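PDB 6HYQ: protein kinase A regulatory subunit from Trypanosoma cruzi, which probably regulates a protein kinase A-type catalytic subunit through two cyclic nucleotide-binding domains, and holds guanosine in this structure. Local coordinates for residues A[92-97]-A[123-128]; A[88-93]-A[100-105]; A[83-88]-A[106-111]. All coordinates share one frame; numbering follows the deposited sequence.

All three contacts lie within the first cyclic nucleotide-binding domain. Interactions 1 and 2 share strand 91-95, which pairs with strand 123-126 on one edge and with strand 98-103 on the other, inside one antiparallel sheet; their centres are about 8 Å apart. Interaction 3 belongs to the other sheet, where strand 82-86 pairs with strand 108-109, and its centre lies about 9 Å from that of interaction 2 and 14 Å from that of interaction 1. Along the chain, 83-88 runs into 88-93 and 92-97, then 100-105, 106-111 and finally 123-128. The two sheets serve the guanosine differently: I93 of the shared strand gives apolar contacts, and segment 106-111, through E111, a ribose bond.

Interaction 1: residues A[92-97]-A[123-128]; sequences DIIKEG and TVKVCT. With GMP (guanosine), chain E.
I93 and V124 form the close-packed side of this contact, where strand 92-95 runs antiparallel to strand 123-126. They face each other as a non-hydrogen-bonded pair, and I93 CD1 comes within 3.9 Å of V124 CG2. With CG1 of I93 anti to the carbonyl carbon (chi1 -57°) and the chain bending again at CG1, CD1 is brought to 3.4 Å from O4' of the guanosine, while CG2 of I93 lies 3.9 Å from C4 of the base. Branched aliphatic residues suit this place: they keep the backbone extended and, chiefly through I93, give the nucleoside a rigid apolar wall. Hydrogen-bonded pairs flank them on either side. D92 N donates to K125 O at 2.9 Å and I94 N to T123 O at 2.8 Å, each pair closed by a reciprocal bond.

The face bearing D92, I94, T123 and K125 is looser and only partly buried. Here CD1 of I94 passes aslant the aliphatic part of K125, 4.1 Å from its CD, and the lysine chain continues outward, fully extended, so that its ammonium end leaves the contact. T123 turns OG1 to the backbone N of A75, and the carboxylate of D92 lies beside C127, with OD1 3.6 Å from SG. K95 points its CB away from strand 123-126, and its bent chain ends with NZ 3.7 Å from O6 of the guanosine, which suggests at most a loose electrostatic attraction. I93 thus meets sugar and base by van der Waals contact and V124 only brushes the sugar, whereas directional bonds to the nucleoside come from E111 and E113.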
loop_
_atom_site.group_PDB
_atom_site.type_symbol
_atom_site.label_atom_id
_atom_site.label_comp_id
_atom_site.label_asym_id
_atom_site.label_seq_id
_atom_site.Cartn_x
_atom_site.Cartn_y
_atom_site.Cartn_z
ATOM N N ASP A 92 -14.479 -4.109 13.378
ATOM C CA ASP A 92 -13.521 -3.935 14.471
ATOM C C ASP A 92 -12.717 -5.216 14.641
ATOM O O ASP A 92 -13.247 -6.335 14.489
ATOM C CB ASP A 92 -14.221 -3.611 15.805
ATOM C CG ASP A 92 -14.865 -2.252 15.846
ATOM O OD1 ASP A 92 -14.447 -1.359 15.101
ATOM O OD2 ASP A 92 -15.794 -2.069 16.654
ATOM N N ILE A 93 -11.451 -5.045 15.020
ATOM C CA ILE A 93 -10.602 -6.154 15.436
ATOM C C ILE A 93 -10.568 -6.188 16.961
ATOM O O ILE A 93 -10.168 -5.225 17.617
ATOM C CB ILE A 93 -9.169 -6.005 14.862
ATOM C CG1 ILE A 93 -9.166 -5.901 13.318
ATOM C CG2 ILE A 93 -8.265 -7.188 15.361
ATOM C CD1 ILE A 93 -9.689 -7.043 12.591
ATOM N N ILE A 94 -10.908 -7.323 17.535
ATOM C CA ILE A 94 -11.030 -7.405 18.980
ATOM C C ILE A 94 -10.160 -8.571 19.423
ATOM O O ILE A 94 -10.435 -9.731 19.054
ATOM C CB ILE A 94 -12.495 -7.571 19.463
ATOM C CG1 ILE A 94 -13.424 -6.582 18.722
ATOM C CG2 ILE A 94 -12.626 -7.390 21.040
ATOM C CD1 ILE A 94 -14.862 -6.541 19.160
ATOM N N LYS A 95 -9.125 -8.259 20.205
ATOM C CA LYS A 95 -8.192 -9.225 20.770
ATOM C C LYS A 95 -8.254 -9.185 22.306
ATOM O O LYS A 95 -7.702 -8.279 22.941
ATOM C CB LYS A 95 -6.779 -8.921 20.267
ATOM C CG LYS A 95 -6.571 -9.302 18.824
ATOM C CD LYS A 95 -5.205 -9.890 18.569
ATOM C CE LYS A 95 -4.184 -8.792 18.456
ATOM N NZ LYS A 95 -2.839 -9.355 18.341
ATOM N N GLU A 96 -8.845 -10.220 22.909
ATOM C CA GLU A 96 -9.012 -10.304 24.364
ATOM C C GLU A 96 -9.937 -9.199 24.880
ATOM O O GLU A 96 -9.554 -8.364 25.682
ATOM C CB GLU A 96 -7.654 -10.261 25.077
ATOM N N GLY A 97 -11.160 -9.175 24.356
ATOM C CA GLY A 97 -12.175 -8.254 24.840
ATOM C C GLY A 97 -11.989 -6.797 24.467
ATOM O O GLY A 97 -12.917 -5.998 24.666
ATOM N N THR A 123 -11.052 -11.450 16.828
ATOM C CA THR A 123 -12.444 -11.436 16.426
ATOM C C THR A 123 -12.754 -10.218 15.548
ATOM O O THR A 123 -12.258 -9.110 15.785
ATOM C CB THR A 123 -13.307 -11.423 17.681
ATOM O OG1 THR A 123 -13.121 -12.653 18.383
ATOM C CG2 THR A 123 -14.793 -11.191 17.338
ATOM N N VAL A 124 -13.606 -10.422 14.543
ATOM C CA VAL A 124 -13.920 -9.371 13.563
ATOM C C VAL A 124 -15.407 -9.123 13.685
ATOM O O VAL A 124 -16.226 -9.999 13.378
ATOM C CB VAL A 124 -13.516 -9.770 12.114
ATOM C CG1 VAL A 124 -13.855 -8.683 11.116
ATOM C CG2 VAL A 124 -12.011 -10.100 12.009
ATOM N N LYS A 125 -15.772 -7.922 14.064
ATOM C CA LYS A 125 -17.147 -7.669 14.417
ATOM C C LYS A 125 -17.613 -6.486 13.598
ATOM O O LYS A 125 -17.067 -5.385 13.714
ATOM C CB LYS A 125 -17.274 -7.432 15.924
ATOM C CG LYS A 125 -18.635 -7.694 16.517
ATOM C CD LYS A 125 -18.555 -7.908 18.038
ATOM C CE LYS A 125 -19.927 -8.182 18.632
ATOM N NZ LYS A 125 -19.891 -8.441 20.098
ATOM N N VAL A 126 -18.598 -6.739 12.741
ATOM C CA VAL A 126 -19.213 -5.690 11.964
ATOM C C VAL A 126 -19.754 -4.610 12.892
ATOM O O VAL A 126 -20.538 -4.884 13.809
ATOM C CB VAL A 126 -20.345 -6.272 11.101
ATOM C CG1 VAL A 126 -21.105 -5.127 10.341
ATOM C CG2 VAL A 126 -19.798 -7.312 10.127
ATOM N N CYS A 127 -19.318 -3.371 12.660
ATOM C CA CYS A 127 -19.766 -2.214 13.421
ATOM C C CYS A 127 -20.543 -1.203 12.567
ATOM O O CYS A 127 -20.684 -0.045 12.968
ATOM C CB CYS A 127 -18.581 -1.508 14.089
ATOM S SG CYS A 127 -17.308 -0.988 12.956
ATOM N N THR A 128 -21.062 -1.605 11.414
ATOM C CA THR A 128 -21.921 -0.745 10.614
ATOM C C THR A 128 -23.169 -1.550 10.314
ATOM O O THR A 128 -23.247 -2.737 10.641
ATOM C CB THR A 128 -21.259 -0.225 9.313
ATOM O OG1 THR A 128 -20.916 -1.305 8.439
ATOM C CG2 THR A 128 -20.005 0.587 9.632
HETATM O "O5'" GMP E . -7.390 -12.494 13.252
HETATM C "C5'" GMP E . -8.377 -12.304 12.247
HETATM C "C4'" GMP E . -8.055 -11.145 11.323
HETATM O "O4'" GMP E . -7.989 -9.913 12.089
HETATM C "C3'" GMP E . -6.727 -11.194 10.552
HETATM O "O3'" GMP E . -6.805 -11.970 9.376
HETATM C "C2'" GMP E . -6.414 -9.734 10.275
HETATM O "O2'" GMP E . -7.055 -9.253 9.064
HETATM C "C1'" GMP E . -7.003 -9.050 11.521
HETATM N N9 GMP E . -5.991 -8.887 12.557
HETATM C C8 GMP E . -5.603 -9.874 13.403
HETATM N N7 GMP E . -4.693 -9.365 14.238
HETATM C C5 GMP E . -4.555 -8.089 13.876
HETATM C C6 GMP E . -3.695 -6.969 14.419
HETATM O O6 GMP E . -2.941 -7.177 15.337
HETATM N N1 GMP E . -3.813 -5.676 13.805
HETATM C C2 GMP E . -4.661 -5.404 12.693
HETATM N N2 GMP E . -4.622 -4.045 12.173
HETATM N N3 GMP E . -5.492 -6.438 12.201
HETATM C C4 GMP E . -5.373 -7.789 12.829
#

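Interaction 2: residues A[88-93]-A[100-105]; sequences SGHADI and VYLKTE. With GMP (guanosine), chain E.
I93 packs against V100 and Y101 together, a classic beta bulge in the hairpin of strands 91-95 and 98-103. The side chains of I93 and V100 cross at about a right angle, with I93 CG2 3.6 Å from V100 CG2, while CG1 of I93 runs alongside Y101 CB. I93 N donates to Y101 O, and V100 N returns a bond to I93 O. On the same face K103 bends so that its CG lies 3.7 Å from I93 CD1, and its amine goes on to the hydroxyl of Y172.

Beyond the strands, H90 and E105 carry the polar part. NE2 of H90 donates to E105 OE1 at 2.9 Å, approaching from above the carboxylate plane; ring and carboxylate are turned 66° apart. One face of the imidazole is covered by T104, whose methyl CG2 makes a CH-pi contact 4.0 Å from the ring centroid. The other oxygen, E105 OE2, receives the backbone N of G89 at 3.2 Å, and the positive phi of G89 suits glycine. One carboxylate therefore accepts bonds from both the imidazole and the backbone N of G89, and its negative charge would probably favour a protonated histidine.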
loop_
_atom_site.group_PDB
_atom_site.type_symbol
_atom_site.label_atom_id
_atom_site.label_comp_id
_atom_site.label_asym_id
_atom_site.label_seq_id
_atom_site.Cartn_x
_atom_site.Cartn_y
_atom_site.Cartn_z
ATOM N N SER A 88 -17.845 -2.612 1.276
ATOM C CA SER A 88 -18.425 -1.454 1.945
ATOM C C SER A 88 -18.698 -1.810 3.387
ATOM O O SER A 88 -19.054 -2.958 3.691
ATOM C CB SER A 88 -19.723 -1.018 1.257
ATOM O OG SER A 88 -20.542 -2.130 0.991
ATOM N N GLY A 89 -18.521 -0.844 4.270
ATOM C CA GLY A 89 -18.799 -1.084 5.664
ATOM C C GLY A 89 -17.529 -1.318 6.449
ATOM O O GLY A 89 -16.471 -1.588 5.899
ATOM N N HIS A 90 -17.664 -1.237 7.761
ATOM C CA HIS A 90 -16.532 -1.332 8.688
ATOM C C HIS A 90 -16.684 -2.510 9.659
ATOM O O HIS A 90 -17.783 -3.039 9.881
ATOM C CB HIS A 90 -16.381 -0.017 9.480
ATOM C CG HIS A 90 -16.139 1.171 8.625
ATOM N ND1 HIS A 90 -16.275 2.462 9.083
ATOM C CD2 HIS A 90 -15.727 1.264 7.336
ATOM C CE1 HIS A 90 -15.954 3.303 8.110
ATOM N NE2 HIS A 90 -15.633 2.604 7.033
ATOM N N ALA A 91 -15.562 -2.868 10.283
ATOM C CA ALA A 91 -15.493 -3.999 11.198
ATOM C C ALA A 91 -14.258 -3.852 12.084
ATOM O O ALA A 91 -13.172 -3.515 11.615
ATOM C CB ALA A 91 -15.508 -5.346 10.448
ATOM N N ASP A 92 -14.479 -4.109 13.378
ATOM C CA ASP A 92 -13.521 -3.935 14.471
ATOM C C ASP A 92 -12.717 -5.216 14.641
ATOM O O ASP A 92 -13.247 -6.335 14.489
ATOM C CB ASP A 92 -14.221 -3.611 15.805
ATOM C CG ASP A 92 -14.865 -2.252 15.846
ATOM O OD1 ASP A 92 -14.447 -1.359 15.101
ATOM O OD2 ASP A 92 -15.794 -2.069 16.654
ATOM N N ILE A 93 -11.451 -5.045 15.020
ATOM C CA ILE A 93 -10.602 -6.154 15.436
ATOM C C ILE A 93 -10.568 -6.188 16.961
ATOM O O ILE A 93 -10.168 -5.225 17.617
ATOM C CB ILE A 93 -9.169 -6.005 14.862
ATOM C CG1 ILE A 93 -9.166 -5.901 13.318
ATOM C CG2 ILE A 93 -8.265 -7.188 15.361
ATOM C CD1 ILE A 93 -9.689 -7.043 12.591
ATOM N N VAL A 100 -9.120 -3.244 18.902
ATOM C CA VAL A 100 -7.750 -2.805 18.636
ATOM C C VAL A 100 -7.566 -2.216 17.235
ATOM O O VAL A 100 -6.584 -1.491 17.000
ATOM C CB VAL A 100 -6.740 -3.940 18.877
ATOM C CG1 VAL A 100 -6.850 -4.437 20.328
ATOM C CG2 VAL A 100 -6.924 -5.055 17.864
ATOM N N TYR A 101 -8.461 -2.468 16.275
ATOM C CA TYR A 101 -8.287 -1.984 14.911
ATOM C C TYR A 101 -9.626 -1.900 14.182
ATOM O O TYR A 101 -10.486 -2.780 14.304
ATOM C CB TYR A 101 -7.325 -2.898 14.115
ATOM C CG TYR A 101 -6.826 -2.318 12.777
ATOM C CD1 TYR A 101 -5.708 -1.487 12.704
ATOM C CD2 TYR A 101 -7.454 -2.640 11.599
ATOM C CE1 TYR A 101 -5.273 -1.020 11.492
ATOM C CE2 TYR A 101 -7.013 -2.194 10.396
ATOM C CZ TYR A 101 -5.933 -1.377 10.337
ATOM O OH TYR A 101 -5.540 -0.908 9.102
ATOM N N LEU A 102 -9.791 -0.846 13.421
ATOM C CA LEU A 102 -10.957 -0.671 12.568
ATOM C C LEU A 102 -10.596 -1.001 11.113
ATOM O O LEU A 102 -9.671 -0.417 10.539
ATOM C CB LEU A 102 -11.482 0.750 12.674
ATOM C CG LEU A 102 -12.785 0.975 11.932
ATOM C CD1 LEU A 102 -13.900 0.156 12.496
ATOM C CD2 LEU A 102 -13.111 2.401 12.121
ATOM N N LYS A 103 -11.286 -1.993 10.558
ATOM C CA LYS A 103 -11.139 -2.436 9.177
ATOM C C LYS A 103 -12.214 -1.795 8.301
ATOM O O LYS A 103 -13.387 -2.140 8.414
ATOM C CB LYS A 103 -11.249 -3.952 9.089
ATOM C CG LYS A 103 -10.066 -4.629 9.749
ATOM C CD LYS A 103 -8.951 -4.841 8.714
ATOM C CE LYS A 103 -7.754 -5.527 9.385
ATOM N NZ LYS A 103 -6.551 -5.639 8.569
ATOM N N THR A 104 -11.796 -0.929 7.374
ATOM C CA THR A 104 -12.686 -0.214 6.476
ATOM C C THR A 104 -12.701 -0.785 5.020
ATOM O O THR A 104 -12.151 -1.849 4.695
ATOM C CB THR A 104 -12.275 1.259 6.500
ATOM O OG1 THR A 104 -11.108 1.484 5.707
ATOM C CG2 THR A 104 -12.012 1.698 7.929
ATOM N N GLU A 105 -13.393 -0.082 4.141
ATOM C CA GLU A 105 -13.573 -0.630 2.816
ATOM C C GLU A 105 -12.212 -0.768 2.147
ATOM O O GLU A 105 -11.319 0.064 2.324
ATOM C CB GLU A 105 -14.510 0.241 1.944
ATOM C CG GLU A 105 -14.600 1.710 2.292
ATOM C CD GLU A 105 -15.782 2.009 3.174
ATOM O OE1 GLU A 105 -15.645 2.773 4.143
ATOM O OE2 GLU A 105 -16.856 1.455 2.902
HETATM O "O5'" GMP E . -7.390 -12.494 13.252
HETATM C "C5'" GMP E . -8.377 -12.304 12.247
HETATM C "C4'" GMP E . -8.055 -11.145 11.323
HETATM O "O4'" GMP E . -7.989 -9.913 12.089
HETATM C "C3'" GMP E . -6.727 -11.194 10.552
HETATM O "O3'" GMP E . -6.805 -11.970 9.376
HETATM C "C2'" GMP E . -6.414 -9.734 10.275
HETATM O "O2'" GMP E . -7.055 -9.253 9.064
HETATM C "C1'" GMP E . -7.003 -9.050 11.521
HETATM N N9 GMP E . -5.991 -8.887 12.557
HETATM C C8 GMP E . -5.603 -9.874 13.403
HETATM N N7 GMP E . -4.693 -9.365 14.238
HETATM C C5 GMP E . -4.555 -8.089 13.876
HETATM C C6 GMP E . -3.695 -6.969 14.419
HETATM O O6 GMP E . -2.941 -7.177 15.337
HETATM N N1 GMP E . -3.813 -5.676 13.805
HETATM C C2 GMP E . -4.661 -5.404 12.693
HETATM N N2 GMP E . -4.622 -4.045 12.173
HETATM N N3 GMP E . -5.492 -6.438 12.201
HETATM C C4 GMP E . -5.373 -7.789 12.829
#

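Interaction 3: residues A[83-88]-A[106-111]; sequences LYIIQS and GTAVGE. With GMP (guanosine), chain E.
L83 reaches over the end of strand 108-109 and drops its CD1 into a shallow hollow made by A108, V109 and E111. L83 CD1 lies 3.7 Å from V109 O, with E111 CB and A108 CB as its other neighbours. CG of L83 stands anti to the backbone N (chi1 173°), which carries the branch across toward that hollow. The small A108 lets I85 come close on the same face of the sheet; I85 has two conformers, however, so the exact fit there is doubtful. On the other face CB of Y84 rests against CG2 of V109 at 3.9 Å, and the phenol ring turns its edge toward V109 O. Further along, I86 lies beside T107 and points the same way, its CD1 3.6 Å from T107 OG1, a hydroxyl bonded in turn to T104 O.

These strands are part of the beta barrel of a cyclic nucleotide-binding domain, and helix 111-116, which follows with G110 as N-cap, occupies the position of the phosphate-binding cassette in relatives. Y84 and V109 are a hydrogen-bonded pair joined both ways, Y84 N donating to V109 O at 3.0 Å and V109 N to Y84 O. I86 N donates to T107 O at 2.7 Å, and G106 N to I86 O. Glycine fits at 106 and 110 because both have positive phi, and at 110 a side chain would press on L83 CA. G110 N bonds to O3' of the guanosine, though the modelled length is too short to trust. E111 OE2 accepts a hydrogen bond from the ribose O2' at 2.9 Å, while its buried carboxylate is positioned through OE1 by the hydroxyl of Y172.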
loop_
_atom_site.group_PDB
_atom_site.type_symbol
_atom_site.label_atom_id
_atom_site.label_comp_id
_atom_site.label_asym_id
_atom_site.label_seq_id
_atom_site.Cartn_x
_atom_site.Cartn_y
_atom_site.Cartn_z
ATOM N N LEU A 83 -10.396 -15.854 3.125
ATOM C CA LEU A 83 -9.934 -14.470 3.052
ATOM C C LEU A 83 -11.073 -13.585 2.576
ATOM O O LEU A 83 -11.580 -13.818 1.461
ATOM C CB LEU A 83 -8.798 -14.353 2.047
ATOM C CG LEU A 83 -8.288 -12.959 1.708
ATOM C CD1 LEU A 83 -7.640 -12.350 2.917
ATOM C CD2 LEU A 83 -7.352 -13.145 0.530
ATOM N N TYR A 84 -11.388 -12.548 3.344
ATOM C CA TYR A 84 -12.451 -11.630 3.000
ATOM C C TYR A 84 -11.919 -10.232 2.660
ATOM O O TYR A 84 -11.201 -9.646 3.474
ATOM C CB TYR A 84 -13.446 -11.463 4.166
ATOM C CG TYR A 84 -14.157 -12.738 4.648
ATOM C CD1 TYR A 84 -13.535 -13.671 5.518
ATOM C CD2 TYR A 84 -15.466 -12.984 4.268
ATOM C CE1 TYR A 84 -14.213 -14.835 5.943
ATOM C CE2 TYR A 84 -16.155 -14.126 4.691
ATOM C CZ TYR A 84 -15.533 -15.057 5.519
ATOM O OH TYR A 84 -16.235 -16.176 5.915
ATOM N N ILE A 85 -12.327 -9.664 1.499
ATOM C CA ILE A 85 -12.007 -8.264 1.138
ATOM C C ILE A 85 -13.264 -7.431 1.311
ATOM O O ILE A 85 -14.302 -7.709 0.697
ATOM C CB ILE A 85 -11.498 -8.080 -0.308
ATOM C CG1 ILE A 85 -10.318 -9.020 -0.695
ATOM C CG2 ILE A 85 -11.116 -6.666 -0.495
ATOM C CD1 ILE A 85 -9.194 -9.203 0.315
ATOM N N ILE A 86 -13.170 -6.408 2.135
ATOM C CA ILE A 86 -14.322 -5.572 2.398
ATOM C C ILE A 86 -14.580 -4.676 1.198
ATOM O O ILE A 86 -13.659 -4.054 0.650
ATOM C CB ILE A 86 -14.136 -4.768 3.704
ATOM C CG1 ILE A 86 -13.989 -5.715 4.871
ATOM C CG2 ILE A 86 -15.317 -3.810 3.986
ATOM C CD1 ILE A 86 -13.410 -5.075 6.076
ATOM N N GLN A 87 -15.850 -4.649 0.763
ATOM C CA GLN A 87 -16.363 -3.735 -0.285
ATOM C C GLN A 87 -16.948 -2.463 0.314
ATOM O O GLN A 87 -16.588 -1.353 -0.093
ATOM C CB GLN A 87 -17.448 -4.404 -1.123
ATOM C CG GLN A 87 -18.084 -3.489 -2.183
ATOM C CD GLN A 87 -19.213 -4.162 -2.891
ATOM O OE1 GLN A 87 -19.021 -5.092 -3.673
ATOM N NE2 GLN A 87 -20.412 -3.714 -2.596
ATOM N N SER A 88 -17.845 -2.612 1.276
ATOM C CA SER A 88 -18.425 -1.454 1.945
ATOM C C SER A 88 -18.698 -1.810 3.387
ATOM O O SER A 88 -19.054 -2.958 3.691
ATOM C CB SER A 88 -19.723 -1.018 1.257
ATOM O OG SER A 88 -20.542 -2.130 0.991
ATOM N N GLY A 106 -12.082 -1.835 1.357
ATOM C CA GLY A 106 -10.885 -2.155 0.627
ATOM C C GLY A 106 -9.912 -3.078 1.325
ATOM O O GLY A 106 -9.050 -3.658 0.643
ATOM N N THR A 107 -10.035 -3.222 2.647
ATOM C CA THR A 107 -9.170 -4.008 3.514
ATOM C C THR A 107 -9.703 -5.420 3.627
ATOM O O THR A 107 -10.826 -5.718 3.178
ATOM C CB THR A 107 -9.032 -3.358 4.904
ATOM O OG1 THR A 107 -10.303 -3.300 5.549
ATOM C CG2 THR A 107 -8.472 -1.951 4.802
ATOM N N ALA A 108 -8.903 -6.288 4.306
ATOM C CA ALA A 108 -9.065 -7.735 4.302
ATOM C C ALA A 108 -8.935 -8.260 5.721
ATOM O O ALA A 108 -8.159 -7.747 6.523
ATOM C CB ALA A 108 -8.030 -8.438 3.409
ATOM N N VAL A 109 -9.718 -9.275 6.034
ATOM C CA VAL A 109 -9.560 -10.007 7.286
ATOM C C VAL A 109 -9.366 -11.472 6.901
ATOM O O VAL A 109 -9.830 -11.899 5.833
ATOM C CB VAL A 109 -10.757 -9.786 8.262
ATOM C CG1 VAL A 109 -10.836 -8.365 8.729
ATOM C CG2 VAL A 109 -12.067 -10.154 7.610
ATOM N N GLY A 110 -8.543 -12.191 7.667
ATOM C CA GLY A 110 -8.286 -13.594 7.396
ATOM C C GLY A 110 -6.942 -13.883 6.794
ATOM O O GLY A 110 -6.565 -15.062 6.638
ATOM N N GLU A 111 -6.205 -12.868 6.387
ATOM C CA GLU A 111 -4.982 -13.177 5.653
ATOM C C GLU A 111 -3.919 -13.762 6.590
ATOM O O GLU A 111 -2.970 -14.412 6.144
ATOM C CB GLU A 111 -4.484 -11.925 4.937
ATOM C CG GLU A 111 -3.644 -11.021 5.835
ATOM C CD GLU A 111 -4.476 -10.296 6.876
ATOM O OE1 GLU A 111 -3.948 -9.503 7.657
ATOM O OE2 GLU A 111 -5.713 -10.438 6.839
HETATM O "O5'" GMP E . -7.390 -12.494 13.252
HETATM C "C5'" GMP E . -8.377 -12.304 12.247
HETATM C "C4'" GMP E . -8.055 -11.145 11.323
HETATM O "O4'" GMP E . -7.989 -9.913 12.089
HETATM C "C3'" GMP E . -6.727 -11.194 10.552
HETATM O "O3'" GMP E . -6.805 -11.970 9.376
HETATM C "C2'" GMP E . -6.414 -9.734 10.275
HETATM O "O2'" GMP E . -7.055 -9.253 9.064
HETATM C "C1'" GMP E . -7.003 -9.050 11.521
HETATM N N9 GMP E . -5.991 -8.887 12.557
HETATM C C8 GMP E . -5.603 -9.874 13.403
HETATM N N7 GMP E . -4.693 -9.365 14.238
HETATM C C5 GMP E . -4.555 -8.089 13.876
HETATM C C6 GMP E . -3.695 -6.969 14.419
HETATM O O6 GMP E . -2.941 -7.177 15.337
HETATM N N1 GMP E . -3.813 -5.676 13.805
HETATM C C2 GMP E . -4.661 -5.404 12.693
HETATM N N2 GMP E . -4.622 -4.045 12.173
HETATM N N3 GMP E . -5.492 -6.438 12.201
HETATM C C4 GMP E . -5.373 -7.789 12.829
#